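Long-range contacts in hemopexin fold protein CP4 (Vigna unguiculata, PDB 3OYO), which is of unknown function but is a seed protein with the four-bladed hemopexin fold that binds a calcium ion: residues C64-E69 against D119-S124; P2-A7 against I171-A176; F8-E13 against I84-G89; E115-S120 against L132-K137; K179-Y184 against R193-P198. All coordinates share one frame; numbering follows the deposited sequence.

Interaction 1: residues C64-E69 against D119-S124; sequences CSFHTE and DSAFRS. With CA (calcium ion), chain C.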
# COMPACT_ATOMS: atom_id res chain seq x y z
N CYS A 64 4.25 -0.05 -4.69
CA CYS A 64 4.13 0.08 -3.25
C CYS A 64 3.72 1.50 -2.98
O CYS A 64 4.13 2.38 -3.70
CB CYS A 64 5.45 -0.26 -2.51
SG CYS A 64 5.40 -0.00 -0.72
N SER A 65 2.89 1.73 -1.98
CA SER A 65 2.43 3.07 -1.64
C SER A 65 1.76 3.05 -0.25
O SER A 65 1.30 2.05 0.21
CB SER A 65 1.42 3.59 -2.69
OG SER A 65 0.36 2.67 -2.80
N PHE A 66 1.76 4.18 0.42
CA PHE A 66 1.03 4.30 1.66
C PHE A 66 0.51 5.73 1.83
O PHE A 66 1.10 6.69 1.36
CB PHE A 66 1.82 3.83 2.91
CG PHE A 66 3.15 4.53 3.12
CD1 PHE A 66 4.33 3.97 2.60
CD2 PHE A 66 3.25 5.72 3.88
CE1 PHE A 66 5.57 4.58 2.82
CE2 PHE A 66 4.49 6.34 4.11
CZ PHE A 66 5.66 5.75 3.59
N HIS A 67 -0.62 5.82 2.51
CA HIS A 67 -1.25 7.08 2.85
C HIS A 67 -0.50 7.67 4.03
O HIS A 67 -0.08 6.93 4.97
CB HIS A 67 -2.72 6.77 3.22
CG HIS A 67 -3.41 7.86 3.98
ND1 HIS A 67 -3.15 8.12 5.31
CD2 HIS A 67 -4.38 8.72 3.61
CE1 HIS A 67 -3.90 9.12 5.71
NE2 HIS A 67 -4.67 9.50 4.71
N THR A 68 -0.34 8.98 4.03
CA THR A 68 0.29 9.67 5.19
C THR A 68 -0.73 10.54 5.91
O THR A 68 -1.20 10.18 6.99
CB THR A 68 1.48 10.56 4.76
OG1 THR A 68 1.02 11.53 3.79
CG2 THR A 68 2.65 9.73 4.23
N GLU A 69 -1.04 11.69 5.33
CA GLU A 69 -2.04 12.60 5.89
C GLU A 69 -2.63 13.49 4.81
O GLU A 69 -2.04 13.68 3.76
CB GLU A 69 -1.44 13.46 7.02
CG GLU A 69 -0.28 14.34 6.62
CD GLU A 69 0.51 14.84 7.84
OE1 GLU A 69 0.91 14.01 8.72
OE2 GLU A 69 0.76 16.06 7.90
N ASP A 119 8.06 -4.17 -1.08
CA ASP A 119 6.88 -4.90 -1.56
C ASP A 119 5.56 -4.17 -1.33
O ASP A 119 4.78 -4.05 -2.24
CB ASP A 119 6.80 -6.26 -0.89
CG ASP A 119 7.90 -7.19 -1.37
OD1 ASP A 119 8.53 -6.89 -2.40
OD2 ASP A 119 8.14 -8.18 -0.70
N SER A 120 5.29 -3.73 -0.09
CA SER A 120 4.02 -3.06 0.19
C SER A 120 4.21 -2.32 1.53
O SER A 120 5.29 -2.36 2.12
CB SER A 120 2.85 -4.09 0.29
OG SER A 120 3.22 -5.10 1.21
N ALA A 121 3.17 -1.63 1.97
CA ALA A 121 3.23 -0.82 3.22
C ALA A 121 1.82 -0.30 3.54
O ALA A 121 1.02 -0.06 2.62
CB ALA A 121 4.20 0.37 3.00
N PHE A 122 1.49 -0.15 4.82
CA PHE A 122 0.22 0.46 5.16
C PHE A 122 0.42 1.42 6.33
O PHE A 122 1.30 1.25 7.17
CB PHE A 122 -0.92 -0.56 5.41
CG PHE A 122 -0.76 -1.38 6.67
CD1 PHE A 122 -0.09 -2.62 6.64
CD2 PHE A 122 -1.25 -0.91 7.89
CE1 PHE A 122 0.05 -3.34 7.81
CE2 PHE A 122 -1.10 -1.64 9.07
CZ PHE A 122 -0.44 -2.86 9.02
N ARG A 123 -0.43 2.43 6.35
CA ARG A 123 -0.45 3.43 7.43
C ARG A 123 -0.93 2.88 8.77
O ARG A 123 -2.01 2.30 8.86
CB ARG A 123 -1.38 4.58 7.02
CG ARG A 123 -1.44 5.71 8.02
CD ARG A 123 -0.13 6.47 8.11
NE ARG A 123 -0.31 7.84 8.61
CZ ARG A 123 -0.30 8.18 9.90
NH1 ARG A 123 -0.15 7.23 10.84
NH2 ARG A 123 -0.44 9.47 10.25
N SER A 124 -0.13 3.07 9.82
CA SER A 124 -0.55 2.62 11.14
C SER A 124 -1.48 3.69 11.71
O SER A 124 -1.56 4.83 11.20
CB SER A 124 0.66 2.45 12.06
OG SER A 124 0.28 2.15 13.39
CA CA C . 3.90 -4.56 -4.45
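Arg123 reaches from strand 120-123 to the chain leaving strand 64-67, where its NE donates to Thr68 O at 3.0 Å. The two strands are the inner edges of adjacent blades in the four-bladed hemopexin propeller; they run almost parallel, 3° apart in direction, with no backbone hydrogen bond between them. The Arg123 bond is fairly straight, 162° at the hydrogen: Thr68 O lies near the guanidinium plane and uses a lone pair, while NH2 adds a weak second bond to the same oxygen. With CG anti to the backbone N (chi1 -177°) and a bend at chi2, the arginine methylenes run past the carbonyl of His67, CD lying 3.2 Å from His67 O. On the way Arg123 CG meets the edge of the imidazole, 4.0 Å from His67 ND1.

Back along the strands, toward the calcium end, the contact is apolar. Ala121 CB touches Phe66 CD1 at 3.6 Å and Cys64 SG at 3.9 Å. Farther out, Gly127 O takes Arg123 NH1 and so helps fix the far side of the guanidinium, and Ser120 OG is hydrogen-bonded to Ile171 O. At the other end Asp119 O binds the calcium ion at 2.4 Å, together with Asn5, Asp63 and Asp172. Just beyond it, Cys64 SG presses on the backbone, 3.4 Å from Ser120 C.

Interaction 2: residues P2-A7 against I171-A176; sequences PYINAA and IDACFA. With CA (calcium ion), chain C.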
# COMPACT_ATOMS: atom_id res chain seq x y z
N PRO A 2 1.03 -10.25 -9.45
CA PRO A 2 0.03 -10.21 -8.38
C PRO A 2 -1.13 -9.35 -8.91
O PRO A 2 -0.91 -8.40 -9.64
CB PRO A 2 0.78 -9.50 -7.25
CG PRO A 2 1.65 -8.53 -7.95
CD PRO A 2 2.17 -9.36 -9.16
N TYR A 3 -2.35 -9.74 -8.60
CA TYR A 3 -3.54 -8.99 -9.00
C TYR A 3 -3.42 -7.50 -8.66
O TYR A 3 -3.60 -6.63 -9.52
CB TYR A 3 -4.77 -9.65 -8.36
CG TYR A 3 -5.29 -10.86 -9.14
CD1 TYR A 3 -4.45 -11.57 -9.97
CD2 TYR A 3 -6.63 -11.29 -9.01
CE1 TYR A 3 -4.90 -12.66 -10.70
CE2 TYR A 3 -7.10 -12.39 -9.73
CZ TYR A 3 -6.22 -13.08 -10.56
OH TYR A 3 -6.63 -14.15 -11.31
N ILE A 4 -3.08 -7.19 -7.40
CA ILE A 4 -2.90 -5.81 -6.97
C ILE A 4 -1.43 -5.64 -6.52
O ILE A 4 -0.91 -6.40 -5.71
CB ILE A 4 -3.93 -5.45 -5.84
CG1 ILE A 4 -5.37 -5.57 -6.39
CG2 ILE A 4 -3.68 -4.02 -5.28
CD1 ILE A 4 -6.47 -5.63 -5.34
N ASN A 5 -0.75 -4.63 -7.08
CA ASN A 5 0.61 -4.41 -6.79
C ASN A 5 0.78 -3.32 -5.74
O ASN A 5 1.80 -3.26 -5.07
CB ASN A 5 1.37 -4.06 -8.07
CG ASN A 5 2.86 -4.39 -7.95
OD1 ASN A 5 3.26 -5.08 -7.02
ND2 ASN A 5 3.67 -3.98 -8.94
N ALA A 6 -0.19 -2.43 -5.60
CA ALA A 6 -0.06 -1.36 -4.58
C ALA A 6 -1.41 -0.80 -4.28
O ALA A 6 -2.32 -0.89 -5.11
CB ALA A 6 0.89 -0.26 -5.09
N ALA A 7 -1.58 -0.21 -3.10
CA ALA A 7 -2.89 0.32 -2.69
C ALA A 7 -2.69 1.34 -1.60
O ALA A 7 -1.80 1.19 -0.78
CB ALA A 7 -3.78 -0.82 -2.16
N ILE A 171 4.11 -9.82 1.26
CA ILE A 171 2.82 -9.18 1.06
C ILE A 171 2.93 -8.31 -0.21
O ILE A 171 3.69 -7.32 -0.22
CB ILE A 171 2.39 -8.28 2.30
CG1 ILE A 171 2.34 -9.14 3.58
CG2 ILE A 171 1.03 -7.61 2.07
CD1 ILE A 171 2.11 -8.43 4.92
N ASP A 172 2.15 -8.64 -1.24
CA ASP A 172 2.15 -7.88 -2.47
C ASP A 172 1.58 -6.48 -2.37
O ASP A 172 2.03 -5.60 -3.06
CB ASP A 172 1.44 -8.63 -3.60
CG ASP A 172 2.25 -9.78 -4.12
OD1 ASP A 172 3.48 -9.64 -4.29
OD2 ASP A 172 1.68 -10.84 -4.39
N ALA A 173 0.56 -6.28 -1.55
CA ALA A 173 -0.02 -4.96 -1.41
C ALA A 173 -0.85 -4.95 -0.16
O ALA A 173 -1.23 -6.03 0.33
CB ALA A 173 -0.87 -4.55 -2.65
N CYS A 174 -1.15 -3.75 0.34
CA CYS A 174 -1.99 -3.60 1.53
C CYS A 174 -2.32 -2.16 1.71
O CYS A 174 -1.67 -1.32 1.11
CB CYS A 174 -1.28 -4.13 2.79
SG CYS A 174 0.42 -3.64 3.04
N PHE A 175 -3.36 -1.86 2.48
CA PHE A 175 -3.72 -0.48 2.81
C PHE A 175 -4.48 -0.41 4.14
O PHE A 175 -5.10 -1.39 4.57
CB PHE A 175 -4.53 0.19 1.69
CG PHE A 175 -5.95 -0.34 1.54
CD1 PHE A 175 -6.20 -1.58 0.96
CD2 PHE A 175 -7.04 0.44 1.97
CE1 PHE A 175 -7.48 -2.01 0.82
CE2 PHE A 175 -8.32 0.02 1.84
CZ PHE A 175 -8.56 -1.22 1.29
N ALA A 176 -4.42 0.76 4.77
CA ALA A 176 -5.13 0.98 6.02
C ALA A 176 -6.57 1.35 5.71
O ALA A 176 -6.82 2.26 4.92
CB ALA A 176 -4.48 2.09 6.82
CA CA C . 3.90 -4.56 -4.45
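Asn5 swings its CG anti to the backbone N (chi1 -156°), which carries OD1 to the same calcium ion that Asp172 meets with its backbone oxygen. Asp172 CG stands anti to its own carbonyl carbon (chi1 -74°), and this turns the carboxylate toward Pro2 rather than toward the metal. Asn5 grips the ion twice, through O at 2.5 Å and OD1 at 2.7 Å, and Asp172 O binds it at 2.5 Å. Asn5 O and Asp172 O lie 3.1 Å apart, two acceptors brought together by the shared cation. The Pro2 ring crosses the Asp172 side chain at about a right angle, with Pro2 CB 3.3 Å from Asp172 OD2; that oxygen is held by Gly188 N.

Farther along the strands from the metal the packing is apolar. Ala173 CB sits against the backbone of Ile4 to Ala6 and reaches Ile4 CG2 at 3.9 Å, while Ala7 CB lies 4.0 Å from Phe175 CD1. No hydrogen bond crosses between the segments, so calcium and close packing join them.

The contact brings together the inner strands of the first and last blades of the propeller. Each starts with a classic beta bulge, Asn5 and Ala6 facing Phe19, Asp172 and Ala173 facing Phe186. Strand 15-20 flanks one inner strand and strand 182-187 the other, and Ile4 also packs on Ile212 of helix 212-215.

Interaction 3: residues F8-E13 against I84-G89; sequences FRSSSE and IDYAPG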
# COMPACT_ATOMS: atom_id res chain seq x y z
N PHE A 8 -3.50 2.40 -1.59
CA PHE A 8 -3.44 3.36 -0.52
C PHE A 8 -4.80 4.00 -0.38
O PHE A 8 -5.53 4.23 -1.37
CB PHE A 8 -2.29 4.40 -0.68
CG PHE A 8 -2.53 5.50 -1.71
CD1 PHE A 8 -1.99 5.41 -3.01
CD2 PHE A 8 -3.24 6.65 -1.37
CE1 PHE A 8 -2.15 6.45 -3.94
CE2 PHE A 8 -3.44 7.69 -2.29
CZ PHE A 8 -2.90 7.59 -3.59
N ARG A 9 -5.15 4.31 0.85
CA ARG A 9 -6.46 4.85 1.03
C ARG A 9 -6.44 6.34 0.84
O ARG A 9 -5.47 7.03 1.21
CB ARG A 9 -7.04 4.44 2.36
CG ARG A 9 -6.59 5.25 3.51
CD ARG A 9 -7.65 5.05 4.54
NE ARG A 9 -7.52 5.94 5.68
CZ ARG A 9 -6.45 6.07 6.45
NH1 ARG A 9 -5.30 5.43 6.19
NH2 ARG A 9 -6.51 6.89 7.48
N SER A 10 -7.53 6.82 0.26
CA SER A 10 -7.72 8.22 -0.04
C SER A 10 -8.12 9.10 1.16
O SER A 10 -8.55 8.63 2.23
CB SER A 10 -8.78 8.36 -1.11
OG SER A 10 -9.05 9.74 -1.32
N SER A 11 -7.96 10.41 0.93
CA SER A 11 -8.46 11.42 1.85
C SER A 11 -9.99 11.42 1.76
O SER A 11 -10.66 11.81 2.70
CB SER A 11 -7.89 12.81 1.51
OG SER A 11 -8.01 13.07 0.12
N SER A 12 -10.52 10.98 0.62
CA SER A 12 -11.98 10.81 0.50
C SER A 12 -12.42 9.55 1.26
O SER A 12 -11.90 8.45 1.07
CB SER A 12 -12.43 10.72 -0.95
OG SER A 12 -12.13 11.89 -1.69
N GLU A 13 -13.39 9.73 2.13
CA GLU A 13 -13.90 8.63 2.96
C GLU A 13 -14.37 7.41 2.15
O GLU A 13 -15.17 7.50 1.22
CB GLU A 13 -15.07 9.14 3.81
CG GLU A 13 -14.60 10.11 4.89
CD GLU A 13 -14.01 9.39 6.08
OE1 GLU A 13 -14.58 8.35 6.48
OE2 GLU A 13 -12.99 9.85 6.63
N ILE A 84 3.94 12.75 -2.77
CA ILE A 84 3.01 13.40 -3.70
C ILE A 84 1.77 13.98 -3.00
O ILE A 84 1.44 13.61 -1.86
CB ILE A 84 2.55 12.41 -4.80
CG1 ILE A 84 1.63 11.33 -4.22
CG2 ILE A 84 3.80 11.80 -5.49
CD1 ILE A 84 0.93 10.48 -5.28
N ASP A 85 1.12 14.93 -3.64
CA ASP A 85 -0.16 15.40 -3.17
C ASP A 85 -1.06 15.14 -4.37
O ASP A 85 -0.90 15.76 -5.42
CB ASP A 85 -0.12 16.88 -2.82
CG ASP A 85 -1.49 17.39 -2.30
OD1 ASP A 85 -2.53 17.16 -2.94
OD2 ASP A 85 -1.52 18.00 -1.22
N TYR A 86 -1.99 14.20 -4.22
CA TYR A 86 -2.82 13.79 -5.38
C TYR A 86 -4.04 14.69 -5.55
O TYR A 86 -4.74 14.58 -6.55
CB TYR A 86 -3.25 12.32 -5.33
CG TYR A 86 -3.86 11.90 -4.03
CD1 TYR A 86 -3.03 11.47 -2.96
CD2 TYR A 86 -5.23 11.88 -3.86
CE1 TYR A 86 -3.56 11.09 -1.75
CE2 TYR A 86 -5.79 11.48 -2.62
CZ TYR A 86 -4.95 11.12 -1.58
OH TYR A 86 -5.44 10.74 -0.37
N ALA A 87 -4.28 15.58 -4.59
CA ALA A 87 -5.32 16.61 -4.75
C ALA A 87 -6.65 16.10 -5.39
O ALA A 87 -7.02 16.51 -6.48
CB ALA A 87 -4.75 17.78 -5.54
N PRO A 88 -7.37 15.21 -4.69
CA PRO A 88 -8.58 14.60 -5.25
C PRO A 88 -9.57 15.65 -5.83
O PRO A 88 -9.88 16.63 -5.18
CB PRO A 88 -9.20 13.87 -4.05
CG PRO A 88 -8.13 13.67 -3.14
CD PRO A 88 -7.16 14.79 -3.30
N GLY A 89 -10.02 15.42 -7.06
CA GLY A 89 -11.02 16.28 -7.70
C GLY A 89 -10.51 17.55 -8.36
O GLY A 89 -11.29 18.41 -8.69
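Ser11 N donates a hydrogen bond to Tyr86 OH at 2.9 Å, bent to 130° at the hydrogen, with the nitrogen at the edge of the tyrosine ring and in its plane. Ser10 helps shape the loop that presents this N-H: its OG accepts from Ser12 N at 2.7 Å in an ST turn. Ser11 OG is hydrogen-bonded to Ser71 OG.

The aromatic contact lies back along the strand at Phe8. The Phe8 and Tyr86 side chains pass in opposing directions, the ring planes 57° apart, and Phe8 CE2 comes within 3.4 Å of Tyr86 CE1. Phe8 CZ stands over one face of the tyrosine, displaced toward the rim.

A van der Waals contact completes the set, Pro88 CG lying 3.3 Å from Ser11 OG.

The contact joins the end of inner strand 6-9 and the loop after it to the loop that follows strand 80-85 in the second blade. Phe8 also meets Tyr17 of strand 15-20 and Ala73 of strand 72-77, while Tyr86 packs on Phe49.

Interaction 4: residues E115-S120 against L132-K137; sequences EDSIDS and LFKGNK. With CA (calcium ion), chain C.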
# COMPACT_ATOMS: atom_id res chain seq x y z
N GLU A 115 16.17 -0.84 0.62
CA GLU A 115 16.81 0.13 -0.28
C GLU A 115 16.44 -0.10 -1.75
O GLU A 115 16.07 0.84 -2.43
CB GLU A 115 18.33 0.04 -0.12
CG GLU A 115 19.08 0.74 -1.21
CD GLU A 115 20.52 0.97 -0.84
OE1 GLU A 115 21.08 0.14 -0.16
OE2 GLU A 115 21.09 2.00 -1.24
N ASP A 116 16.54 -1.35 -2.23
CA ASP A 116 16.32 -1.67 -3.66
C ASP A 116 14.86 -1.70 -4.14
O ASP A 116 14.59 -1.57 -5.34
CB ASP A 116 17.06 -2.95 -4.06
CG ASP A 116 18.57 -2.77 -4.00
OD1 ASP A 116 19.09 -1.71 -4.44
OD2 ASP A 116 19.24 -3.70 -3.50
N SER A 117 13.93 -1.85 -3.19
CA SER A 117 12.50 -1.86 -3.45
C SER A 117 11.77 -2.27 -2.17
O SER A 117 12.34 -2.88 -1.27
CB SER A 117 12.13 -2.83 -4.58
OG SER A 117 12.23 -4.20 -4.14
N ILE A 118 10.48 -1.95 -2.12
CA ILE A 118 9.60 -2.29 -1.01
C ILE A 118 8.35 -2.96 -1.57
O ILE A 118 7.69 -2.41 -2.45
CB ILE A 118 9.17 -1.01 -0.21
CG1 ILE A 118 10.46 -0.39 0.35
CG2 ILE A 118 8.23 -1.44 0.95
CD1 ILE A 118 10.33 0.86 1.22
N ASP A 119 8.06 -4.17 -1.08
CA ASP A 119 6.88 -4.90 -1.56
C ASP A 119 5.56 -4.17 -1.33
O ASP A 119 4.78 -4.05 -2.24
CB ASP A 119 6.80 -6.26 -0.89
CG ASP A 119 7.90 -7.19 -1.37
OD1 ASP A 119 8.53 -6.89 -2.40
OD2 ASP A 119 8.14 -8.18 -0.70
N SER A 120 5.29 -3.73 -0.09
CA SER A 120 4.02 -3.06 0.19
C SER A 120 4.21 -2.32 1.53
O SER A 120 5.29 -2.36 2.12
CB SER A 120 2.85 -4.09 0.29
OG SER A 120 3.22 -5.10 1.21
N LEU A 132 6.41 -1.18 6.70
CA LEU A 132 7.01 -1.50 5.40
C LEU A 132 7.29 -3.00 5.31
O LEU A 132 7.84 -3.60 6.26
CB LEU A 132 8.32 -0.71 5.19
CG LEU A 132 8.35 0.81 5.46
CD1 LEU A 132 9.78 1.33 5.26
CD2 LEU A 132 7.38 1.58 4.56
N PHE A 133 6.93 -3.61 4.20
CA PHE A 133 7.15 -5.05 3.98
C PHE A 133 8.06 -5.35 2.77
O PHE A 133 7.87 -4.77 1.70
CB PHE A 133 5.80 -5.77 3.77
CG PHE A 133 4.88 -5.64 4.93
CD1 PHE A 133 5.09 -6.39 6.10
CD2 PHE A 133 3.86 -4.70 4.90
CE1 PHE A 133 4.23 -6.25 7.19
CE2 PHE A 133 3.04 -4.53 5.98
CZ PHE A 133 3.19 -5.32 7.13
N LYS A 134 9.04 -6.23 2.95
CA LYS A 134 9.99 -6.58 1.86
C LYS A 134 10.39 -8.03 2.12
O LYS A 134 11.06 -8.30 3.09
CB LYS A 134 11.25 -5.72 1.83
CG LYS A 134 12.32 -6.19 0.77
CD LYS A 134 11.77 -6.20 -0.67
CE LYS A 134 12.83 -6.57 -1.73
NZ LYS A 134 13.81 -5.39 -1.85
N GLY A 135 9.94 -8.94 1.25
CA GLY A 135 10.11 -10.37 1.47
C GLY A 135 9.44 -10.76 2.76
O GLY A 135 8.33 -10.31 3.05
N ASN A 136 10.14 -11.56 3.57
CA ASN A 136 9.60 -12.04 4.84
C ASN A 136 9.94 -11.08 6.00
O ASN A 136 9.76 -11.42 7.13
CB ASN A 136 10.14 -13.45 5.11
CG ASN A 136 11.63 -13.45 5.49
OD1 ASN A 136 12.36 -12.52 5.22
ND2 ASN A 136 12.06 -14.49 6.16
N LYS A 137 10.44 -9.90 5.70
CA LYS A 137 10.80 -8.90 6.70
C LYS A 137 9.83 -7.73 6.69
O LYS A 137 9.20 -7.44 5.68
CB LYS A 137 12.24 -8.39 6.43
CG LYS A 137 13.37 -9.40 6.63
CD LYS A 137 13.43 -9.81 8.10
CE LYS A 137 14.71 -10.58 8.54
NZ LYS A 137 14.95 -11.79 7.69
CA CA C . 3.90 -4.56 -4.45
O HOH W 1 6.70 -8.40 1.76
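Lys134 and Asp119 lay their side chains across each other at about a right angle, Asp119 OD1 standing 3.7 Å from Lys134 CD. Here strand 120-123 begins beside strand 129-134 in one blade of the propeller, through a classic beta bulge in which Asp119 and Ser120 both face Phe133. The lysine starts with CG anti to the backbone N (chi1 174°) and then bends at chi2 and chi4, so that its ammonium folds back to Ser117. NZ bonds Ser117 OG at 3.0 Å and also Ser117 O, the latter from above the carbonyl plane; Val113 O is a further acceptor. With an alanine here the ammonium is gone, and Ser117 OG, Ser117 O and Val113 O would probably lose their common donor.

The other carboxylate oxygen of Asp119, OD2, meets the type II' turn of Lys134 to Lys137. Gly135 N donates to OD2 at 2.8 Å, meeting it from above the carboxylate plane. The same aspartate's backbone oxygen binds the calcium ion. At the bulge Phe133 N bonds Ser120 O at 2.9 Å, and Phe133 O receives weaker bonds from both Asp119 N and Ser120 N. Ile118 CD1 packs on Leu132 CD1 at 4.1 Å. One water donates to both Asp119 OD2, at 2.9 Å, and Gly135 O, at 2.8 Å.

Interaction 5: residues K179-Y184 against R193-P198; sequences KEPEAY and RIDFTP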
# COMPACT_ATOMS: atom_id res chain seq x y z
N LYS A 179 -11.94 2.38 8.25
CA LYS A 179 -12.43 1.78 9.46
C LYS A 179 -11.21 1.32 10.22
O LYS A 179 -10.58 0.33 9.87
CB LYS A 179 -13.33 0.61 9.12
CG LYS A 179 -13.92 -0.06 10.35
CD LYS A 179 -14.62 -1.33 9.99
CE LYS A 179 -15.02 -2.15 11.24
NZ LYS A 179 -16.27 -1.60 11.84
N GLU A 180 -10.89 2.08 11.28
CA GLU A 180 -9.76 1.81 12.13
C GLU A 180 -10.13 0.78 13.23
O GLU A 180 -11.28 0.75 13.68
CB GLU A 180 -9.29 3.11 12.75
CG GLU A 180 -8.67 4.01 11.71
CD GLU A 180 -8.16 5.33 12.28
OE1 GLU A 180 -7.74 6.20 11.47
OE2 GLU A 180 -8.18 5.50 13.52
N PRO A 181 -9.19 -0.10 13.62
CA PRO A 181 -7.82 -0.27 13.15
C PRO A 181 -7.69 -1.52 12.23
O PRO A 181 -6.96 -2.46 12.55
CB PRO A 181 -7.06 -0.48 14.46
CG PRO A 181 -8.06 -1.35 15.31
CD PRO A 181 -9.46 -1.02 14.76
N GLU A 182 -8.39 -1.53 11.10
CA GLU A 182 -8.33 -2.66 10.15
C GLU A 182 -7.42 -2.34 8.95
O GLU A 182 -7.14 -1.19 8.67
CB GLU A 182 -9.74 -3.02 9.64
CG GLU A 182 -10.63 -3.61 10.73
CD GLU A 182 -12.03 -3.90 10.26
OE1 GLU A 182 -12.82 -4.31 11.12
OE2 GLU A 182 -12.37 -3.72 9.06
N ALA A 183 -6.94 -3.38 8.29
CA ALA A 183 -6.12 -3.24 7.11
C ALA A 183 -6.41 -4.45 6.21
O ALA A 183 -6.89 -5.49 6.67
CB ALA A 183 -4.60 -3.16 7.48
N TYR A 184 -6.11 -4.31 4.93
CA TYR A 184 -6.29 -5.40 4.00
C TYR A 184 -4.93 -5.74 3.45
O TYR A 184 -4.16 -4.82 3.10
CB TYR A 184 -7.23 -4.97 2.86
CG TYR A 184 -8.65 -4.75 3.32
CD1 TYR A 184 -9.51 -5.84 3.52
CD2 TYR A 184 -9.14 -3.46 3.58
CE1 TYR A 184 -10.84 -5.62 3.92
CE2 TYR A 184 -10.47 -3.26 3.99
CZ TYR A 184 -11.30 -4.35 4.15
OH TYR A 184 -12.59 -4.15 4.58
N ARG A 193 -8.33 -9.82 5.63
CA ARG A 193 -8.54 -8.68 6.50
C ARG A 193 -7.90 -8.93 7.85
O ARG A 193 -7.90 -10.06 8.36
CB ARG A 193 -10.06 -8.43 6.67
CG ARG A 193 -10.39 -7.22 7.54
CD ARG A 193 -11.89 -6.89 7.51
NE ARG A 193 -12.74 -8.01 7.88
CZ ARG A 193 -13.33 -8.16 9.06
NH1 ARG A 193 -13.16 -7.28 10.05
NH2 ARG A 193 -14.09 -9.21 9.25
N ILE A 194 -7.35 -7.85 8.42
CA ILE A 194 -6.74 -7.86 9.76
C ILE A 194 -7.19 -6.72 10.69
O ILE A 194 -7.62 -5.63 10.25
CB ILE A 194 -5.18 -7.84 9.72
CG1 ILE A 194 -4.63 -6.49 9.21
CG2 ILE A 194 -4.65 -9.09 9.01
CD1 ILE A 194 -3.09 -6.29 9.47
N ASP A 195 -7.08 -6.98 11.98
CA ASP A 195 -7.34 -5.98 13.00
C ASP A 195 -6.04 -5.90 13.80
O ASP A 195 -5.68 -6.87 14.48
CB ASP A 195 -8.52 -6.43 13.87
CG ASP A 195 -8.87 -5.41 14.96
OD1 ASP A 195 -8.03 -5.13 15.83
OD2 ASP A 195 -9.99 -4.89 14.93
N PHE A 196 -5.34 -4.77 13.68
CA PHE A 196 -4.02 -4.65 14.31
C PHE A 196 -4.11 -3.63 15.44
O PHE A 196 -5.04 -2.82 15.49
CB PHE A 196 -2.92 -4.29 13.28
CG PHE A 196 -3.09 -2.93 12.68
CD1 PHE A 196 -2.53 -1.79 13.29
CD2 PHE A 196 -3.84 -2.75 11.51
CE1 PHE A 196 -2.76 -0.51 12.81
CE2 PHE A 196 -4.07 -1.45 11.00
CZ PHE A 196 -3.51 -0.34 11.64
N THR A 197 -3.18 -3.71 16.38
CA THR A 197 -3.10 -2.77 17.52
C THR A 197 -1.64 -2.40 17.73
O THR A 197 -0.86 -3.23 18.20
CB THR A 197 -3.80 -3.33 18.81
OG1 THR A 197 -3.54 -4.72 18.97
CG2 THR A 197 -5.31 -3.16 18.70
N PRO A 198 -1.25 -1.17 17.32
CA PRO A 198 0.12 -0.66 17.37
C PRO A 198 0.87 -1.01 18.67
O PRO A 198 0.30 -0.96 19.77
CB PRO A 198 -0.04 0.85 17.20
CG PRO A 198 -1.20 0.97 16.34
CD PRO A 198 -2.16 -0.14 16.77
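The beta hairpin of strands 182-187 and 190-195 is joined here at its open end, where Ala183 and Ile194 form an antiparallel hydrogen-bonded pair. Ile194 N gives to Ala183 O at 3.0 Å and Ala183 N to Ile194 O at 3.1 Å. Two residues farther toward the open end, Phe196 N bonds Pro181 O at 3.0 Å, its donor almost in line with the C=O (173°). The peptide before Pro181 is cis. The proline also packs its CB against Phe196 O, 3.3 Å away.

Side chains alternate between the two faces. On one, Glu182 and Arg193 form a salt bridge, OE1 to NH1 at 3.2 Å; the hydrogen bond within it is weak and bent, and the carboxylate and guanidinium planes stand 51° apart. The Tyr184 ring runs alongside the Arg193 chain, both pointing the same way, with Tyr184 CE1 4.0 Å from Arg193 CD. Replacing Glu182 with an alanine would probably leave the Arg193 guanidinium without this carboxylate and freer to turn. On the other face, Ala183 CB meets Ile194 CG1 at 3.8 Å and also touches Phe196 CE2. Phe196 has its CG between the backbone N and the carbonyl carbon (chi1 66°), which places the ring by Pro181 O; the ring also meets Phe122 of the neighbouring blade. Flanked by strands 173-176 and 205-211, the pair is the central hairpin of a four-stranded antiparallel propeller blade.

In the fold
From the N terminus, the 2-7 segment closes the longest loop, meeting 171-176 in interaction 2 and so bringing the first and last blades together. Interaction 3 follows directly on the same inner strand, tying the first blade to the second, and lies within that long loop. Interaction 1 crosses interaction 3 along the chain, starting between its segments and linking the second blade to the third, also within the span of interaction 2. Interaction 4 shares Asp119 and Ser120 with interaction 1 and closes a short loop inside the third blade. Interaction 5 comes last, a hairpin in the fourth blade. Interactions 1, 2 and 4 all reach the calcium ion.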